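Long-range contact in 5'-tyrosyl-DNA phosphodiesterase (Caenorhabditis elegans, PDB 4FVA), which belongs to the endonuclease/exonuclease/phosphatase family of DNase I-like proteins and binds a magnesium ion: residues 134-145 with 166-177. Residues are numbered along the deposited sequence; the frame is centred on the assembly and turned at random.
Sequences RPQRCAQFGFCM and LNLRDEEVSRVP
The Arg137 guanidinium has a neighbour over each face, both displaced toward the rim: Arg169 NH2, a like charge, 3.5 Å above the plane on one, and Arg134 CA on the other. Its edge meets the Glu172 carboxylate side-on, NE donating to OE1 at 171° and NH2 to OE2 at 156°. Beyond the bend at chi3 (61°), the same group sends NH1 to the backbone oxygens of Glu128 and Thr130, which fixes its rotation. OE2 of Glu172 takes Arg137 NH2 on its syn lone pair and Arg134 NE on its anti one, the latter at 2.8 Å. OE1 also accepts Arg169 N, from the face opposite Arg137 NE, at 3.0 Å. Four donors thus pin this buried carboxylate in a salt-bridge network, whose negative charge probably offsets the crowding of arginines.

The Phe141 ring has Leu166 CD1 and Ser174 OG in plane at its edge, with Leu168 CD1 3.6 Å from CE1. Gly142 CA lies 3.2 Å above one face of the Arg175 guanidinium; a water at the edge links NH2 to Ala139 O, and Asp146 forms a salt bridge with NH2. Further along, Met145 SD rests 3.8 Å from Pro177 CD.

Helix 134-154 is thereby fastened to the loop between strands 159-163 and 181-182, beside a mixed sheet of the DNase I-like fold, where Met145 and Leu166 touch Tyr219 of strand 212-221.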
loop_
_atom_site.group_PDB
_atom_site.type_symbol
_atom_site.label_atom_id
_atom_site.label_comp_id
_atom_site.label_asym_id
_atom_site.label_seq_id
_atom_site.Cartn_x
_atom_site.Cartn_y
_atom_site.Cartn_z
ATOM N N ARG A 134 -9.650 -15.378 -7.860
ATOM C CA ARG A 134 -10.280 -14.287 -8.583
ATOM C C ARG A 134 -11.670 -13.973 -8.048
ATOM O O ARG A 134 -12.017 -12.803 -7.874
ATOM C CB ARG A 134 -10.351 -14.585 -10.082
ATOM C CG ARG A 134 -11.275 -13.628 -10.824
ATOM C CD ARG A 134 -11.178 -13.773 -12.335
ATOM N NE ARG A 134 -9.870 -13.344 -12.825
ATOM C CZ ARG A 134 -9.537 -13.255 -14.111
ATOM N NH1 ARG A 134 -10.420 -13.562 -15.053
ATOM N NH2 ARG A 134 -8.320 -12.854 -14.456
ATOM N N PRO A 135 -12.481 -15.018 -7.800
ATOM C CA PRO A 135 -13.825 -14.728 -7.289
ATOM C C PRO A 135 -13.766 -13.881 -6.028
ATOM O O PRO A 135 -14.388 -12.815 -5.984
ATOM C CB PRO A 135 -14.395 -16.123 -6.969
ATOM C CG PRO A 135 -13.642 -17.059 -7.899
ATOM C CD PRO A 135 -12.250 -16.469 -7.980
ATOM N N GLN A 136 -13.020 -14.340 -5.029
ATOM C CA GLN A 136 -12.935 -13.623 -3.761
ATOM C C GLN A 136 -12.311 -12.255 -3.954
ATOM O O GLN A 136 -12.768 -11.266 -3.367
ATOM C CB GLN A 136 -12.109 -14.391 -2.725
ATOM C CG GLN A 136 -12.645 -15.758 -2.324
ATOM C CD GLN A 136 -12.077 -16.874 -3.186
ATOM O OE1 GLN A 136 -12.020 -16.777 -4.420
ATOM N NE2 GLN A 136 -11.618 -17.933 -2.529
ATOM N N ARG A 137 -11.257 -12.199 -4.764
ATOM C CA ARG A 137 -10.535 -10.943 -4.964
ATOM C C ARG A 137 -11.409 -9.876 -5.624
ATOM O O ARG A 137 -11.423 -8.721 -5.199
ATOM C CB ARG A 137 -9.257 -11.177 -5.773
ATOM C CG ARG A 137 -8.558 -9.903 -6.227
ATOM C CD ARG A 137 -7.145 -10.216 -6.711
ATOM N NE ARG A 137 -7.127 -11.137 -7.846
ATOM C CZ ARG A 137 -6.847 -12.435 -7.750
ATOM N NH1 ARG A 137 -6.569 -12.966 -6.567
ATOM N NH2 ARG A 137 -6.845 -13.203 -8.832
ATOM N N CYS A 138 -12.149 -10.265 -6.656
ATOM C CA CYS A 138 -12.999 -9.308 -7.359
ATOM C C CYS A 138 -14.115 -8.787 -6.465
ATOM O O CYS A 138 -14.489 -7.617 -6.541
ATOM C CB CYS A 138 -13.579 -9.926 -8.640
ATOM S SG CYS A 138 -12.397 -10.166 -9.952
ATOM N N ALA A 139 -14.644 -9.651 -5.609
ATOM C CA ALA A 139 -15.670 -9.220 -4.663
ATOM C C ALA A 139 -15.099 -8.241 -3.644
ATOM O O ALA A 139 -15.740 -7.256 -3.285
ATOM C CB ALA A 139 -16.283 -10.425 -3.958
ATOM N N GLN A 140 -13.896 -8.530 -3.160
ATOM C CA GLN A 140 -13.251 -7.651 -2.187
ATOM C C GLN A 140 -13.018 -6.268 -2.790
ATOM O O GLN A 140 -13.297 -5.256 -2.148
ATOM C CB GLN A 140 -11.950 -8.277 -1.683
ATOM C CG GLN A 140 -12.177 -9.524 -0.827
ATOM C CD GLN A 140 -10.908 -10.339 -0.620
ATOM O OE1 GLN A 140 -9.832 -9.977 -1.109
ATOM N NE2 GLN A 140 -11.035 -11.461 0.096
ATOM N N PHE A 141 -12.489 -6.224 -4.011
ATOM C CA PHE A 141 -12.235 -4.949 -4.674
ATOM C C PHE A 141 -13.531 -4.125 -4.786
ATOM O O PHE A 141 -13.543 -2.927 -4.481
ATOM C CB PHE A 141 -11.606 -5.167 -6.048
ATOM C CG PHE A 141 -11.196 -3.889 -6.735
ATOM C CD1 PHE A 141 -9.936 -3.347 -6.520
ATOM C CD2 PHE A 141 -12.079 -3.223 -7.579
ATOM C CE1 PHE A 141 -9.554 -2.157 -7.141
ATOM C CE2 PHE A 141 -11.708 -2.036 -8.204
ATOM C CZ PHE A 141 -10.440 -1.507 -7.987
ATOM N N GLY A 142 -14.614 -4.776 -5.224
ATOM C CA GLY A 142 -15.911 -4.124 -5.340
ATOM C C GLY A 142 -16.354 -3.582 -3.994
ATOM O O GLY A 142 -16.773 -2.425 -3.874
ATOM N N PHE A 143 -16.206 -4.406 -2.966
ATOM C CA PHE A 143 -16.544 -4.011 -1.615
ATOM C C PHE A 143 -15.726 -2.801 -1.202
ATOM O O PHE A 143 -16.260 -1.839 -0.636
ATOM C CB PHE A 143 -16.305 -5.186 -0.660
ATOM C CG PHE A 143 -16.500 -4.852 0.792
ATOM C CD1 PHE A 143 -17.749 -4.973 1.391
ATOM C CD2 PHE A 143 -15.426 -4.417 1.565
ATOM C CE1 PHE A 143 -17.930 -4.654 2.744
ATOM C CE2 PHE A 143 -15.590 -4.105 2.914
ATOM C CZ PHE A 143 -16.842 -4.225 3.506
ATOM N N CYS A 144 -14.432 -2.825 -1.492
ATOM C CA CYS A 144 -13.592 -1.690 -1.121
ATOM C C CYS A 144 -14.052 -0.419 -1.826
ATOM O O CYS A 144 -14.126 0.645 -1.218
ATOM C CB CYS A 144 -12.117 -1.971 -1.423
ATOM S SG CYS A 144 -11.392 -3.227 -0.344
ATOM N N MET A 145 -14.372 -0.532 -3.110
ATOM C CA MET A 145 -14.808 0.646 -3.864
ATOM C C MET A 145 -16.142 1.200 -3.340
ATOM O O MET A 145 -16.345 2.415 -3.275
ATOM C CB MET A 145 -14.855 0.346 -5.370
ATOM C CG MET A 145 -13.472 0.389 -6.069
ATOM S SD MET A 145 -12.587 1.949 -5.769
ATOM C CE MET A 145 -11.025 1.664 -6.603
ATOM N N LEU A 166 -3.193 -5.209 -4.307
ATOM C CA LEU A 166 -4.536 -5.622 -4.726
ATOM C C LEU A 166 -4.531 -6.922 -5.560
ATOM O O LEU A 166 -5.598 -7.463 -5.879
ATOM C CB LEU A 166 -5.250 -4.490 -5.477
ATOM C CG LEU A 166 -5.212 -3.113 -4.802
ATOM C CD1 LEU A 166 -6.089 -2.105 -5.545
ATOM C CD2 LEU A 166 -5.662 -3.240 -3.341
ATOM N N ASN A 167 -3.344 -7.413 -5.917
ATOM C CA ASN A 167 -3.241 -8.689 -6.631
ATOM C C ASN A 167 -4.071 -8.751 -7.905
ATOM O O ASN A 167 -4.530 -9.830 -8.304
ATOM C CB ASN A 167 -3.609 -9.857 -5.715
ATOM C CG ASN A 167 -2.412 -10.384 -4.945
ATOM O OD1 ASN A 167 -1.342 -10.591 -5.519
ATOM N ND2 ASN A 167 -2.578 -10.572 -3.638
ATOM N N LEU A 168 -4.246 -7.596 -8.542
ATOM C CA LEU A 168 -5.157 -7.463 -9.677
ATOM C C LEU A 168 -4.521 -7.798 -11.016
ATOM O O LEU A 168 -3.340 -7.511 -11.250
ATOM C CB LEU A 168 -5.731 -6.035 -9.755
ATOM C CG LEU A 168 -6.794 -5.580 -8.743
ATOM C CD1 LEU A 168 -7.112 -4.072 -8.880
ATOM C CD2 LEU A 168 -8.070 -6.420 -8.844
ATOM N N ARG A 169 -5.307 -8.433 -11.880
ATOM C CA ARG A 169 -5.068 -8.365 -13.316
ATOM C C ARG A 169 -6.045 -7.280 -13.793
ATOM O O ARG A 169 -7.142 -7.164 -13.243
ATOM C CB ARG A 169 -5.363 -9.715 -13.965
ATOM C CG ARG A 169 -5.512 -10.876 -12.966
ATOM C CD ARG A 169 -4.174 -11.456 -12.509
ATOM N NE ARG A 169 -4.102 -11.632 -11.056
ATOM C CZ ARG A 169 -3.406 -12.590 -10.441
ATOM N NH1 ARG A 169 -2.724 -13.480 -11.151
ATOM N NH2 ARG A 169 -3.397 -12.666 -9.108
ATOM N N ASP A 170 -5.664 -6.465 -14.777
ATOM C CA ASP A 170 -6.505 -5.313 -15.157
ATOM C C ASP A 170 -7.974 -5.630 -15.484
ATOM O O ASP A 170 -8.865 -4.822 -15.204
ATOM C CB ASP A 170 -5.873 -4.507 -16.294
ATOM C CG ASP A 170 -5.011 -3.363 -15.779
ATOM O OD1 ASP A 170 -5.592 -2.333 -15.365
ATOM O OD2 ASP A 170 -3.768 -3.488 -15.781
ATOM N N GLU A 171 -8.224 -6.784 -16.093
ATOM C CA GLU A 171 -9.583 -7.168 -16.456
ATOM C C GLU A 171 -10.445 -7.404 -15.218
ATOM O O GLU A 171 -11.661 -7.565 -15.324
ATOM C CB GLU A 171 -9.561 -8.427 -17.317
ATOM C CG GLU A 171 -9.008 -9.650 -16.603
ATOM C CD GLU A 171 -7.506 -9.564 -16.381
ATOM O OE1 GLU A 171 -6.924 -8.481 -16.618
ATOM O OE2 GLU A 171 -6.906 -10.585 -15.983
ATOM N N GLU A 172 -9.810 -7.468 -14.049
ATOM C CA GLU A 172 -10.531 -7.709 -12.800
ATOM C C GLU A 172 -11.105 -6.432 -12.168
ATOM O O GLU A 172 -11.967 -6.510 -11.288
ATOM C CB GLU A 172 -9.645 -8.442 -11.785
ATOM C CG GLU A 172 -9.262 -9.863 -12.193
ATOM C CD GLU A 172 -8.286 -10.529 -11.217
ATOM O OE1 GLU A 172 -7.555 -9.808 -10.496
ATOM O OE2 GLU A 172 -8.252 -11.779 -11.175
ATOM N N VAL A 173 -10.637 -5.265 -12.612
ATOM C CA VAL A 173 -11.071 -3.989 -12.026
ATOM C C VAL A 173 -12.520 -3.670 -12.390
ATOM O O VAL A 173 -12.867 -3.596 -13.571
ATOM C CB VAL A 173 -10.192 -2.813 -12.498
ATOM C CG1 VAL A 173 -10.837 -1.479 -12.132
ATOM C CG2 VAL A 173 -8.791 -2.927 -11.920
ATOM N N SER A 174 -13.353 -3.479 -11.370
ATOM C CA SER A 174 -14.788 -3.272 -11.557
ATOM C C SER A 174 -15.213 -1.817 -11.374
ATOM O O SER A 174 -14.684 -0.904 -12.010
ATOM C CB SER A 174 -15.595 -4.136 -10.580
ATOM O OG SER A 174 -15.531 -3.617 -9.262
ATOM N N ARG A 175 -16.194 -1.632 -10.496
ATOM C CA ARG A 175 -16.891 -0.364 -10.337
ATOM C C ARG A 175 -16.111 0.706 -9.566
ATOM O O ARG A 175 -16.369 0.962 -8.385
ATOM C CB ARG A 175 -18.247 -0.642 -9.673
ATOM C CG ARG A 175 -18.153 -1.406 -8.338
ATOM C CD ARG A 175 -19.519 -1.978 -7.946
ATOM N NE ARG A 175 -19.588 -2.545 -6.595
ATOM C CZ ARG A 175 -19.260 -3.797 -6.275
ATOM N NH1 ARG A 175 -18.825 -4.638 -7.211
ATOM N NH2 ARG A 175 -19.372 -4.213 -5.016
ATOM N N VAL A 176 -15.184 1.352 -10.272
ATOM C CA VAL A 176 -14.444 2.492 -9.748
ATOM C C VAL A 176 -15.297 3.752 -9.877
ATOM O O VAL A 176 -15.757 4.080 -10.971
ATOM C CB VAL A 176 -13.135 2.703 -10.532
ATOM C CG1 VAL A 176 -12.443 4.000 -10.102
ATOM C CG2 VAL A 176 -12.216 1.499 -10.377
ATOM N N PRO A 177 -15.545 4.447 -8.758
ATOM C CA PRO A 177 -16.401 5.633 -8.856
ATOM C C PRO A 177 -15.749 6.741 -9.679
ATOM O O PRO A 177 -14.526 6.875 -9.690
ATOM C CB PRO A 177 -16.540 6.086 -7.400
ATOM C CG PRO A 177 -16.218 4.879 -6.585
ATOM C CD PRO A 177 -15.182 4.138 -7.365
HETATM O O HOH W 1 -18.895 -7.280 -4.033
#